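PDB 1ROW: MSP-domain protein like family member from Caenorhabditis elegans, which is of unknown molecular function but, as a sperm-specific member of the major sperm protein family, probably serves a structural role in nematode sperm. Local coordinates for residues S37-N40 and N41-R44. Numbering follows the deposited sequence.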
loop_
_atom_site.group_PDB
_atom_site.type_symbol
_atom_site.label_atom_id
_atom_site.label_comp_id
_atom_site.label_asym_id
_atom_site.label_seq_id
_atom_site.Cartn_x
_atom_site.Cartn_y
_atom_site.Cartn_z
ATOM N N SER A 37 -8.034 -0.304 1.070
ATOM C CA SER A 37 -8.185 0.004 2.487
ATOM C C SER A 37 -9.521 -0.511 3.011
ATOM O O SER A 37 -10.532 -0.444 2.314
ATOM C CB SER A 37 -8.112 1.522 2.704
ATOM O OG SER A 37 -8.526 1.877 4.015
ATOM N N SER A 38 -9.526 -1.020 4.239
ATOM C CA SER A 38 -10.757 -1.520 4.839
ATOM C C SER A 38 -11.628 -0.340 5.260
ATOM O O SER A 38 -12.772 -0.521 5.648
ATOM C CB SER A 38 -10.449 -2.370 6.075
ATOM O OG SER A 38 -9.904 -1.566 7.117
ATOM N N ASN A 39 -11.075 0.866 5.189
ATOM C CA ASN A 39 -11.795 2.077 5.589
ATOM C C ASN A 39 -11.502 3.210 4.602
ATOM O O ASN A 39 -10.424 3.805 4.634
ATOM C CB ASN A 39 -11.353 2.502 7.005
ATOM C CG ASN A 39 -12.088 3.740 7.514
ATOM O OD1 ASN A 39 -12.597 4.551 6.737
ATOM N ND2 ASN A 39 -12.128 3.897 8.830
ATOM N N ASN A 40 -12.461 3.500 3.730
ATOM C CA ASN A 40 -12.307 4.560 2.744
ATOM C C ASN A 40 -13.005 5.839 3.193
ATOM O O ASN A 40 -13.157 6.786 2.417
ATOM C CB ASN A 40 -12.861 4.104 1.394
ATOM C CG ASN A 40 -12.038 2.990 0.782
ATOM O OD1 ASN A 40 -10.843 3.150 0.547
ATOM N ND2 ASN A 40 -12.672 1.853 0.524
ATOM N N ASN A 41 -13.429 5.856 4.453
ATOM C CA ASN A 41 -14.098 7.016 5.032
ATOM C C ASN A 41 -13.090 7.996 5.647
ATOM O O ASN A 41 -13.062 9.173 5.290
ATOM C CB ASN A 41 -15.093 6.570 6.109
ATOM C CG ASN A 41 -16.306 5.874 5.531
ATOM O OD1 ASN A 41 -16.911 6.355 4.566
ATOM N ND2 ASN A 41 -16.681 4.739 6.122
ATOM N N GLU A 42 -12.265 7.506 6.569
ATOM C CA GLU A 42 -11.274 8.348 7.231
ATOM C C GLU A 42 -9.849 8.176 6.700
ATOM O O GLU A 42 -8.900 8.668 7.311
ATOM C CB GLU A 42 -11.266 8.079 8.742
ATOM C CG GLU A 42 -12.524 8.492 9.498
ATOM C CD GLU A 42 -13.592 7.410 9.523
ATOM O OE1 GLU A 42 -13.245 6.228 9.747
ATOM O OE2 GLU A 42 -14.781 7.744 9.334
ATOM N N TYR A 43 -9.694 7.481 5.579
ATOM C CA TYR A 43 -8.370 7.259 5.002
ATOM C C TYR A 43 -8.273 7.532 3.503
ATOM O O TYR A 43 -9.195 7.240 2.726
ATOM C CB TYR A 43 -7.916 5.815 5.232
ATOM C CG TYR A 43 -7.548 5.471 6.652
ATOM C CD1 TYR A 43 -6.301 5.816 7.176
ATOM C CD2 TYR A 43 -8.433 4.764 7.465
ATOM C CE1 TYR A 43 -5.943 5.454 8.480
ATOM C CE2 TYR A 43 -8.086 4.403 8.763
ATOM C CZ TYR A 43 -6.839 4.749 9.261
ATOM O OH TYR A 43 -6.501 4.369 10.536
ATOM N N ARG A 44 -7.128 8.078 3.111
ATOM C CA ARG A 44 -6.817 8.359 1.720
ATOM C C ARG A 44 -5.420 7.782 1.512
ATOM O O ARG A 44 -4.500 8.059 2.294
ATOM C CB ARG A 44 -6.828 9.867 1.455
ATOM C CG ARG A 44 -8.226 10.484 1.488
ATOM C CD ARG A 44 -9.089 9.959 0.347
ATOM N NE ARG A 44 -10.420 10.571 0.332
ATOM C CZ ARG A 44 -11.403 10.258 1.171
ATOM N NH1 ARG A 44 -12.576 10.875 1.083
ATOM N NH2 ARG A 44 -11.223 9.317 2.089
#
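Asn-39 reaches round the short loop joining antiparallel strands 31-37 and 43-52 of the MSP domain to Asn-41, Glu-42 and Tyr-43. CB lies 3.7 Å from CD2 of Tyr-43. CG, set anti to the backbone N (chi1 -178°), comes in plane to the edge of that ring, with the amide standing nearly upright to it (84° between planes). At the tip, OD1 accepts two backbone N-H groups. The N of Asn-41, 2.8 Å from OD1 of Asn-39, approaches nearly along the C=O axis, and this link to the second residue onward defines an Asx turn. The N of Glu-42 is 3.0 Å from the same OD1 and sits above the carbonyl plane, yet its N-H points almost straight at the oxygen (163°). The other tip atom, ND2 of Asn-39, donates in its own amide plane to OE1 of Glu-42 at 2.7 Å, meeting the anti side of a carboxylate turned nearly perpendicular to the amide. ND2 also donates to OD2 of Asp-72 on strand 70-80, tying the loop to the strand that neighbours 31-37 in the sheet.

The main-chain oxygen of Asn-39 is engaged as well: OG of Ser-37 donates to it at 2.8 Å, and it meets the edge of the Tyr-43 ring near its plane, 3.3 Å from CB of that residue. With an aspartate here, an acceptor could remain, but the carboxylates of Glu-42 and Asp-72 would probably lose their shared donor and face another negative charge. Acceptor and donor thus use opposite ends of one buried amide: backbone N-H groups hold the oxygen, acidic side chains hold the nitrogen, and together they fix the amide's rotation, while the carboxylates would be expected to polarise its N-H bonds.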